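Local coordinates for pirin-like protein (PDB 2P17), which is of unknown function but belongs to the pirin family of two-cupin-domain proteins and binds one iron ion per subunit, at residues I3-R8 with S217-G222; D37-L42 with N189-I194; Q182-H187 with L239-P244. All blocks are in the same frame, centred on the assembly; numbering follows the deposited sequence.

Interaction 1 of 3, residues I3-R8 with S217-G222; sequences IQRRIR and SRHNRG
The side chains of Arg-5 and His-219 lie alongside one another but head opposite ways, the guanidinium and imidazole planes 61° apart. The aliphatic part of Arg-5 makes the closest approach, with CG 3.6 Å from His-219 NE2, while His-219 CD2 lies over one face of the guanidinium group. Beyond that ring the guanidinium meets two backbone carbonyls and a hydroxyl: NH1 gives a weak, bent bond to Ser-217 O (2.9 Å), NH2 bonds to Tyr-188 O, and NE to Thr-225 OG1. Ile-3 lies along the other end of the imidazole, its CG2 3.6 Å from His-219 ND1. Ser-217 OG is set between backbone N and carbonyl carbon (chi1 50°), which brings it 2.9 Å from Arg-6 N for a nearly straight bond (172°) and 2.8 Å from His-219 NE2, where either partner may donate. Strand 3-19 here adds the N-terminus of the chain to the C-terminal cupin domain, pairing parallel with strand 224-231 and antiparallel with strand 212-216; the bond from Ser-217 N to Arg-6 O (2.9 Å) carries on just past the end of the latter. An alanine at Arg-5 is likely to open a gap beside His-219 and leave Thr-225 OG1 and the carbonyls of Ser-217 and Tyr-188 without this donor. Arg-6 folds back at chi3 and lays one guanidinium face over Ser-217 CB, which sits 3.3 Å above the plane toward the rim.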
loop_
_atom_site.group_PDB
_atom_site.type_symbol
_atom_site.label_atom_id
_atom_site.label_comp_id
_atom_site.label_asym_id
_atom_site.label_seq_id
_atom_site.Cartn_x
_atom_site.Cartn_y
_atom_site.Cartn_z
ATOM N N ILE A 3 5.078 -7.313 -21.693
ATOM C CA ILE A 3 6.024 -6.231 -21.542
ATOM C C ILE A 3 6.512 -6.235 -20.092
ATOM O O ILE A 3 5.708 -6.204 -19.164
ATOM C CB ILE A 3 5.373 -4.888 -21.926
ATOM C CG1 ILE A 3 5.074 -4.868 -23.434
ATOM C CG2 ILE A 3 6.258 -3.710 -21.504
ATOM C CD1 ILE A 3 4.056 -3.827 -23.868
ATOM N N GLN A 4 7.827 -6.308 -19.911
ATOM C CA GLN A 4 8.440 -6.368 -18.582
ATOM C C GLN A 4 8.714 -4.983 -18.019
ATOM O O GLN A 4 9.456 -4.188 -18.617
ATOM C CB GLN A 4 9.756 -7.156 -18.630
ATOM C CG GLN A 4 9.588 -8.613 -19.022
ATOM C CD GLN A 4 8.667 -9.359 -18.082
ATOM O OE1 GLN A 4 8.867 -9.354 -16.861
ATOM N NE2 GLN A 4 7.641 -9.993 -18.636
ATOM N N ARG A 5 8.134 -4.695 -16.858
ATOM C CA ARG A 5 8.440 -3.451 -16.171
ATOM C C ARG A 5 9.861 -3.438 -15.609
ATOM O O ARG A 5 10.412 -4.492 -15.255
ATOM C CB ARG A 5 7.423 -3.190 -15.065
ATOM C CG ARG A 5 6.019 -2.933 -15.615
ATOM C CD ARG A 5 5.329 -1.811 -14.863
ATOM N NE ARG A 5 3.909 -1.708 -15.203
ATOM C CZ ARG A 5 3.147 -0.658 -14.887
ATOM N NH1 ARG A 5 3.657 0.388 -14.236
ATOM N NH2 ARG A 5 1.861 -0.642 -15.200
ATOM N N ARG A 6 10.412 -2.230 -15.521
ATOM C CA ARG A 6 11.726 -1.957 -14.958
ATOM C C ARG A 6 11.532 -1.208 -13.646
ATOM O O ARG A 6 10.466 -0.622 -13.403
ATOM C CB ARG A 6 12.543 -1.081 -15.926
ATOM C CG ARG A 6 13.060 -1.800 -17.159
ATOM C CD ARG A 6 13.510 -0.809 -18.219
ATOM N NE ARG A 6 12.373 -0.250 -18.945
ATOM C CZ ARG A 6 11.895 0.983 -18.785
ATOM N NH1 ARG A 6 12.463 1.818 -17.928
ATOM N NH2 ARG A 6 10.848 1.380 -19.497
ATOM N N ILE A 7 12.558 -1.225 -12.802
ATOM C CA ILE A 7 12.611 -0.377 -11.628
ATOM C C ILE A 7 13.281 0.938 -12.010
ATOM O O ILE A 7 14.474 0.970 -12.354
ATOM C CB ILE A 7 13.351 -1.061 -10.447
ATOM C CG1 ILE A 7 12.668 -2.393 -10.069
ATOM C CG2 ILE A 7 13.453 -0.092 -9.251
ATOM C CD1 ILE A 7 11.143 -2.301 -9.861
ATOM N N ARG A 8 12.507 2.016 -11.975
ATOM C CA ARG A 8 13.006 3.314 -12.432
ATOM C C ARG A 8 13.693 4.117 -11.331
ATOM O O ARG A 8 14.437 5.062 -11.622
ATOM C CB ARG A 8 11.898 4.133 -13.084
ATOM C CG ARG A 8 10.755 4.485 -12.156
ATOM C CD ARG A 8 9.703 5.369 -12.827
ATOM N NE ARG A 8 8.668 5.689 -11.856
ATOM C CZ ARG A 8 8.721 6.717 -11.014
ATOM N NH1 ARG A 8 9.745 7.561 -11.066
ATOM N NH2 ARG A 8 7.748 6.910 -10.134
ATOM N N SER A 217 8.598 1.510 -13.917
ATOM C CA SER A 217 8.468 2.184 -15.200
ATOM C C SER A 217 7.011 2.341 -15.592
ATOM O O SER A 217 6.168 1.543 -15.209
ATOM C CB SER A 217 9.199 1.388 -16.293
ATOM O OG SER A 217 8.808 0.024 -16.265
ATOM N N ARG A 218 6.749 3.371 -16.385
ATOM C CA ARG A 218 5.425 3.630 -16.923
ATOM C C ARG A 218 5.285 3.062 -18.320
ATOM O O ARG A 218 6.258 3.006 -19.076
ATOM C CB ARG A 218 5.180 5.136 -16.976
ATOM C CG ARG A 218 5.231 5.834 -15.611
ATOM C CD ARG A 218 4.049 5.483 -14.718
ATOM N NE ARG A 218 2.782 6.051 -15.182
ATOM C CZ ARG A 218 2.311 7.272 -14.884
ATOM N NH1 ARG A 218 2.995 8.118 -14.122
ATOM N NH2 ARG A 218 1.145 7.663 -15.382
ATOM N N HIS A 219 4.068 2.630 -18.647
ATOM C CA HIS A 219 3.784 2.047 -19.946
ATOM C C HIS A 219 2.494 2.643 -20.508
ATOM O O HIS A 219 1.980 3.616 -19.972
ATOM C CB HIS A 219 3.787 0.517 -19.820
ATOM C CG HIS A 219 5.093 0.001 -19.315
ATOM N ND1 HIS A 219 6.132 -0.324 -20.157
ATOM C CD2 HIS A 219 5.571 -0.138 -18.055
ATOM C CE1 HIS A 219 7.182 -0.681 -19.440
ATOM N NE2 HIS A 219 6.867 -0.581 -18.162
ATOM N N ASN A 220 2.002 2.081 -21.607
ATOM C CA ASN A 220 0.840 2.619 -22.304
ATOM C C ASN A 220 -0.445 1.924 -21.917
ATOM O O ASN A 220 -0.454 0.723 -21.662
ATOM C CB ASN A 220 1.019 2.476 -23.817
ATOM C CG ASN A 220 2.232 3.211 -24.331
ATOM O OD1 ASN A 220 2.307 4.432 -24.235
ATOM N ND2 ASN A 220 3.190 2.475 -24.882
ATOM N N ARG A 221 -1.540 2.680 -21.904
ATOM C CA ARG A 221 -2.861 2.088 -21.707
ATOM C C ARG A 221 -3.082 0.997 -22.760
ATOM O O ARG A 221 -2.701 1.148 -23.932
ATOM C CB ARG A 221 -3.946 3.160 -21.820
ATOM C CG ARG A 221 -5.344 2.691 -21.441
ATOM C CD ARG A 221 -6.404 3.714 -21.836
ATOM N NE ARG A 221 -7.747 3.182 -21.625
ATOM C CZ ARG A 221 -8.408 3.220 -20.468
ATOM N NH1 ARG A 221 -7.863 3.783 -19.392
ATOM N NH2 ARG A 221 -9.627 2.696 -20.390
ATOM N N GLY A 222 -3.673 -0.109 -22.322
ATOM C CA GLY A 222 -3.963 -1.226 -23.213
ATOM C C GLY A 222 -2.867 -2.268 -23.310
ATOM O O GLY A 222 -3.074 -3.328 -23.902
#

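Interaction 2 of 3, residues D37-L42 with N189-I194; sequences DPFLLL and NGFLYI
Asn-189 supplies the hydrogen bond across this contact: its ND2 donates to Asp-37 O at 2.9 Å with an N-H...O angle of 163°. The acceptor lies in the plane of the amide, whereas the donor sits above the carbonyl plane of Asp-37. The same ND2 also reaches Glu-35 O in helix 33-36, so one amide group grips two carbonyls at the helix end.

The aromatic part is an offset edge-to-face pair. Phe-191 points an edge toward the face of Phe-39, with centroids 5.8 Å apart and planes at 86°; the nearest atoms are Phe-39 CD2 and Phe-191 CE2, at 3.9 Å. Asn-189 O approaches the edge of the Phe-39 ring near its plane, 3.6 Å from CE2.

The aliphatic part is Leu-42, whose CG stands anti to the backbone N (chi1 177°), carrying CD2 to 3.5 Å from Phe-191 CE1.

Strands 39-47 and 189-196 belong to the two cupin domains; their segments 39-42 and 189-194 run nearly parallel, with axes 10.0 Å apart, too far for backbone pairing. Side chains therefore carry this buried junction between domains, partly against backbone carbonyls: apolar over most of its length, with a single amide fixing its polar end.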
loop_
_atom_site.group_PDB
_atom_site.type_symbol
_atom_site.label_atom_id
_atom_site.label_comp_id
_atom_site.label_asym_id
_atom_site.label_seq_id
_atom_site.Cartn_x
_atom_site.Cartn_y
_atom_site.Cartn_z
ATOM N N ASP A 37 0.548 9.703 -8.989
ATOM C CA ASP A 37 -0.869 9.582 -9.371
ATOM C C ASP A 37 -1.205 8.112 -9.643
ATOM O O ASP A 37 -0.612 7.513 -10.540
ATOM C CB ASP A 37 -1.063 10.440 -10.638
ATOM C CG ASP A 37 -2.513 10.603 -11.055
ATOM O OD1 ASP A 37 -3.420 10.175 -10.315
ATOM O OD2 ASP A 37 -2.729 11.163 -12.162
ATOM N N PRO A 38 -2.201 7.535 -8.937
ATOM C CA PRO A 38 -3.204 8.150 -8.068
ATOM C C PRO A 38 -2.835 8.289 -6.592
ATOM O O PRO A 38 -3.685 8.683 -5.784
ATOM C CB PRO A 38 -4.386 7.174 -8.188
ATOM C CG PRO A 38 -3.698 5.800 -8.303
ATOM C CD PRO A 38 -2.415 6.077 -9.077
ATOM N N PHE A 39 -1.602 7.951 -6.223
ATOM C CA PHE A 39 -1.202 8.012 -4.812
ATOM C C PHE A 39 -0.714 9.401 -4.441
ATOM O O PHE A 39 -0.119 10.092 -5.270
ATOM C CB PHE A 39 -0.158 6.935 -4.519
ATOM C CG PHE A 39 -0.595 5.581 -4.971
ATOM C CD1 PHE A 39 -1.716 4.988 -4.410
ATOM C CD2 PHE A 39 0.059 4.925 -5.997
ATOM C CE1 PHE A 39 -2.169 3.737 -4.838
ATOM C CE2 PHE A 39 -0.382 3.673 -6.417
ATOM C CZ PHE A 39 -1.497 3.081 -5.834
ATOM N N LEU A 40 -1.002 9.819 -3.212
ATOM C CA LEU A 40 -0.645 11.170 -2.777
ATOM C C LEU A 40 0.498 11.171 -1.786
ATOM O O LEU A 40 1.264 12.134 -1.715
ATOM C CB LEU A 40 -1.867 11.885 -2.195
ATOM C CG LEU A 40 -2.992 12.162 -3.182
ATOM C CD1 LEU A 40 -4.254 12.527 -2.425
ATOM C CD2 LEU A 40 -2.613 13.250 -4.200
ATOM N N LEU A 41 0.605 10.091 -1.019
ATOM C CA LEU A 41 1.699 9.923 -0.073
ATOM C C LEU A 41 1.658 8.522 0.520
ATOM O O LEU A 41 0.639 7.831 0.452
ATOM C CB LEU A 41 1.695 10.996 1.027
ATOM C CG LEU A 41 0.554 11.061 2.033
ATOM C CD1 LEU A 41 0.729 10.050 3.165
ATOM C CD2 LEU A 41 0.463 12.477 2.626
ATOM N N LEU A 42 2.790 8.103 1.071
ATOM C CA LEU A 42 2.855 6.861 1.828
ATOM C C LEU A 42 3.810 7.113 2.978
ATOM O O LEU A 42 4.970 7.460 2.749
ATOM C CB LEU A 42 3.364 5.700 0.967
ATOM C CG LEU A 42 3.539 4.365 1.709
ATOM C CD1 LEU A 42 2.240 3.846 2.338
ATOM C CD2 LEU A 42 4.105 3.324 0.756
ATOM N N ASN A 189 0.199 2.995 -12.446
ATOM C CA ASN A 189 1.388 3.609 -11.900
ATOM C C ASN A 189 1.593 2.995 -10.528
ATOM O O ASN A 189 0.655 2.923 -9.739
ATOM C CB ASN A 189 1.168 5.128 -11.818
ATOM C CG ASN A 189 2.410 5.893 -11.367
ATOM O OD1 ASN A 189 3.540 5.428 -11.517
ATOM N ND2 ASN A 189 2.197 7.090 -10.849
ATOM N N GLY A 190 2.809 2.547 -10.225
ATOM C CA GLY A 190 3.005 1.893 -8.945
ATOM C C GLY A 190 4.424 1.725 -8.473
ATOM O O GLY A 190 5.381 2.240 -9.067
ATOM N N PHE A 191 4.542 0.981 -7.386
ATOM C CA PHE A 191 5.800 0.798 -6.705
ATOM C C PHE A 191 5.609 -0.352 -5.730
ATOM O O PHE A 191 4.482 -0.810 -5.500
ATOM C CB PHE A 191 6.190 2.086 -5.945
ATOM C CG PHE A 191 5.232 2.448 -4.845
ATOM C CD1 PHE A 191 5.444 1.964 -3.561
ATOM C CD2 PHE A 191 4.089 3.191 -5.103
ATOM C CE1 PHE A 191 4.545 2.240 -2.539
ATOM C CE2 PHE A 191 3.175 3.475 -4.094
ATOM C CZ PHE A 191 3.402 3.009 -2.810
ATOM N N LEU A 192 6.694 -0.799 -5.130
ATOM C CA LEU A 192 6.584 -1.745 -4.019
ATOM C C LEU A 192 7.445 -1.291 -2.856
ATOM O O LEU A 192 8.384 -0.520 -3.047
ATOM C CB LEU A 192 6.899 -3.200 -4.454
ATOM C CG LEU A 192 8.276 -3.483 -5.059
ATOM C CD1 LEU A 192 9.366 -3.620 -3.991
ATOM C CD2 LEU A 192 8.224 -4.737 -5.927
ATOM N N TYR A 193 7.107 -1.746 -1.659
ATOM C CA TYR A 193 7.893 -1.435 -0.479
ATOM C C TYR A 193 8.245 -2.735 0.215
ATOM O O TYR A 193 7.372 -3.577 0.442
ATOM C CB TYR A 193 7.118 -0.499 0.467
ATOM C CG TYR A 193 7.883 -0.214 1.729
ATOM C CD1 TYR A 193 8.966 0.650 1.717
ATOM C CD2 TYR A 193 7.545 -0.851 2.930
ATOM C CE1 TYR A 193 9.685 0.901 2.876
ATOM C CE2 TYR A 193 8.272 -0.620 4.098
ATOM C CZ TYR A 193 9.333 0.270 4.052
ATOM O OH TYR A 193 10.072 0.525 5.194
ATOM N N ILE A 194 9.526 -2.912 0.552
ATOM C CA ILE A 194 9.992 -4.175 1.084
ATOM C C ILE A 194 9.998 -4.144 2.609
ATOM O O ILE A 194 10.657 -3.303 3.218
ATOM C CB ILE A 194 11.395 -4.546 0.535
ATOM C CG1 ILE A 194 11.346 -4.601 -0.991
ATOM C CG2 ILE A 194 11.826 -5.898 1.083
ATOM C CD1 ILE A 194 12.708 -4.723 -1.657
#

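Interaction 3 of 3, residues Q182-H187 with L239-P244; sequences QDLPGH and LYAGEP
Strands 182-185 and 239-242 run in nearly the same direction, 19° apart, with an axis separation of 8.4 Å that rules out backbone pairing and marks them as facing one another through side chains. This is the packing of opposed walls in the C-terminal cupin beta-barrel: strand 179-185 pairs with 224-231, while strand 235-242 lies between 167-174 and 189-196. Between the walls the contact is apolar. Leu-184 and Ala-241 point at each other, and Leu-184 CD2 reaches 3.6 Å from Ala-241 CB. The same methyl is also near Leu-239 CD2 (4.4 Å), and Phe-216 touches both leucines, so these residues share one hydrophobic interior. Leu-239 turns its other branch across the aliphatic chain of Gln-182, CD1 lying 3.9 Å from Gln-182 CG. The bend of Gln-182 at chi2 directs its amide away from this apolar contact: OE1 bonds to Ser-154 OG, and NE2 to Ser-153 O and, within its own segment, to Asp-183 O at 2.9 Å. The buried amide thus has partners for both of its polar atoms.

Past the ends of the strands the chemistry becomes polar. His-187 and Glu-243 cross at an angle, and His-187 NE2 donates to Glu-243 OE2 at 2.9 Å, with an N-H...O angle of 158°. The oxygen lies close to the imidazole plane and is met on its anti lone pair, the one away from OE1. His-187 holds CG between its backbone N and carbonyl carbon (chi1 69°), swinging the ring back toward the glutamate. The carboxylate would probably favour a proton on this NE2. On the backbone side of the same histidine, Pro-244 sets its ring carbon CD 3.1 Å from His-187 O.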
loop_
_atom_site.group_PDB
_atom_site.type_symbol
_atom_site.label_atom_id
_atom_site.label_comp_id
_atom_site.label_asym_id
_atom_site.label_seq_id
_atom_site.Cartn_x
_atom_site.Cartn_y
_atom_site.Cartn_z
ATOM N N GLN A 182 3.917 -10.436 -11.024
ATOM C CA GLN A 182 2.684 -9.657 -10.883
ATOM C C GLN A 182 2.321 -8.978 -12.212
ATOM O O GLN A 182 3.142 -8.252 -12.783
ATOM C CB GLN A 182 2.847 -8.607 -9.788
ATOM C CG GLN A 182 1.656 -7.664 -9.671
ATOM C CD GLN A 182 0.398 -8.334 -9.153
ATOM O OE1 GLN A 182 0.460 -9.178 -8.263
ATOM N NE2 GLN A 182 -0.749 -7.954 -9.700
ATOM N N ASP A 183 1.093 -9.203 -12.678
ATOM C CA ASP A 183 0.555 -8.529 -13.873
ATOM C C ASP A 183 0.005 -7.155 -13.525
ATOM O O ASP A 183 -0.605 -6.975 -12.468
ATOM C CB ASP A 183 -0.555 -9.363 -14.522
ATOM C CG ASP A 183 -1.663 -9.719 -13.545
ATOM O OD1 ASP A 183 -1.352 -10.181 -12.426
ATOM O OD2 ASP A 183 -2.848 -9.529 -13.898
ATOM N N LEU A 184 0.225 -6.185 -14.412
ATOM C CA LEU A 184 -0.345 -4.852 -14.245
ATOM C C LEU A 184 -0.775 -4.302 -15.582
ATOM O O LEU A 184 -0.047 -4.438 -16.556
ATOM C CB LEU A 184 0.692 -3.883 -13.668
ATOM C CG LEU A 184 1.157 -4.139 -12.239
ATOM C CD1 LEU A 184 2.319 -3.213 -11.947
ATOM C CD2 LEU A 184 0.008 -3.933 -11.232
ATOM N N PRO A 185 -1.955 -3.662 -15.641
ATOM C CA PRO A 185 -2.332 -2.939 -16.866
ATOM C C PRO A 185 -1.289 -1.864 -17.160
ATOM O O PRO A 185 -0.736 -1.268 -16.229
ATOM C CB PRO A 185 -3.671 -2.312 -16.504
ATOM C CG PRO A 185 -4.219 -3.213 -15.404
ATOM C CD PRO A 185 -3.017 -3.628 -14.618
ATOM N N GLY A 186 -1.017 -1.619 -18.436
ATOM C CA GLY A 186 0.081 -0.725 -18.814
ATOM C C GLY A 186 -0.021 0.701 -18.289
ATOM O O GLY A 186 1.003 1.367 -18.058
ATOM N N HIS A 187 -1.245 1.176 -18.075
ATOM C CA HIS A 187 -1.432 2.552 -17.637
ATOM C C HIS A 187 -1.349 2.698 -16.113
ATOM O O HIS A 187 -1.326 3.825 -15.599
ATOM C CB HIS A 187 -2.751 3.122 -18.167
ATOM C CG HIS A 187 -3.970 2.503 -17.561
ATOM N ND1 HIS A 187 -4.273 1.163 -17.693
ATOM C CD2 HIS A 187 -4.963 3.041 -16.812
ATOM C CE1 HIS A 187 -5.402 0.905 -17.055
ATOM N NE2 HIS A 187 -5.839 2.025 -16.507
ATOM N N LEU A 239 3.055 -4.457 -2.729
ATOM C CA LEU A 239 3.043 -3.813 -4.040
ATOM C C LEU A 239 1.754 -3.018 -4.176
ATOM O O LEU A 239 0.658 -3.542 -3.924
ATOM C CB LEU A 239 3.146 -4.860 -5.160
ATOM C CG LEU A 239 3.218 -4.405 -6.622
ATOM C CD1 LEU A 239 3.999 -5.400 -7.464
ATOM C CD2 LEU A 239 1.813 -4.209 -7.211
ATOM N N TYR A 240 1.891 -1.759 -4.596
ATOM C CA TYR A 240 0.757 -0.859 -4.778
ATOM C C TYR A 240 0.803 -0.333 -6.197
ATOM O O TYR A 240 1.833 0.181 -6.621
ATOM C CB TYR A 240 0.882 0.354 -3.873
ATOM C CG TYR A 240 0.944 0.130 -2.382
ATOM C CD1 TYR A 240 -0.210 0.216 -1.602
ATOM C CD2 TYR A 240 2.162 -0.092 -1.733
ATOM C CE1 TYR A 240 -0.146 0.083 -0.198
ATOM C CE2 TYR A 240 2.229 -0.226 -0.340
ATOM C CZ TYR A 240 1.068 -0.142 0.413
ATOM O OH TYR A 240 1.144 -0.263 1.786
ATOM N N ALA A 241 -0.304 -0.431 -6.936
ATOM C CA ALA A 241 -0.351 0.148 -8.272
ATOM C C ALA A 241 -1.768 0.559 -8.557
ATOM O O ALA A 241 -2.698 -0.132 -8.159
ATOM C CB ALA A 241 0.134 -0.855 -9.302
ATOM N N GLY A 242 -1.955 1.689 -9.224
ATOM C CA GLY A 242 -3.303 2.162 -9.449
ATOM C C GLY A 242 -3.467 2.903 -10.753
ATOM O O GLY A 242 -2.489 3.288 -11.396
ATOM N N GLU A 243 -4.716 3.132 -11.115
ATOM C CA GLU A 243 -5.030 3.862 -12.328
ATOM C C GLU A 243 -4.914 5.361 -12.063
ATOM O O GLU A 243 -5.631 5.885 -11.215
ATOM C CB GLU A 243 -6.452 3.533 -12.735
ATOM C CG GLU A 243 -6.939 4.285 -13.944
ATOM C CD GLU A 243 -8.269 3.751 -14.400
ATOM O OE1 GLU A 243 -9.292 4.192 -13.850
ATOM O OE2 GLU A 243 -8.280 2.887 -15.312
ATOM N N PRO A 244 -4.006 6.062 -12.773
ATOM C CA PRO A 244 -3.922 7.516 -12.573
ATOM C C PRO A 244 -5.232 8.262 -12.794
ATOM O O PRO A 244 -6.014 7.898 -13.676
ATOM C CB PRO A 244 -2.874 7.955 -13.608
ATOM C CG PRO A 244 -2.001 6.751 -13.765
ATOM C CD PRO A 244 -2.989 5.591 -13.732
#

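How the interactions relate
Taken in the order 1, 3, 2, the contacts lead from the outer edge of the C-terminal cupin domain to its boundary with the N-terminal one. Interaction 1, partly buried and rich in arginine, joins the chain's N-terminal strand to a loop through backbone and serine hydrogen bonds, with one weak guanidinium bond. Interactions 2 and 3 are buried and mainly apolar; interaction 2 has its hydrogen bond at one end, interaction 3 has polar groups at both. They share a sheet, since strands 189-196 and 235-242 are neighbours: interaction 3 packs side chains inside the C-terminal barrel, and interaction 2 packs them outward against the other domain. Interactions 1 and 3 also meet directly, Arg-5 NH2 making a weak hydrogen bond to Pro-185 O.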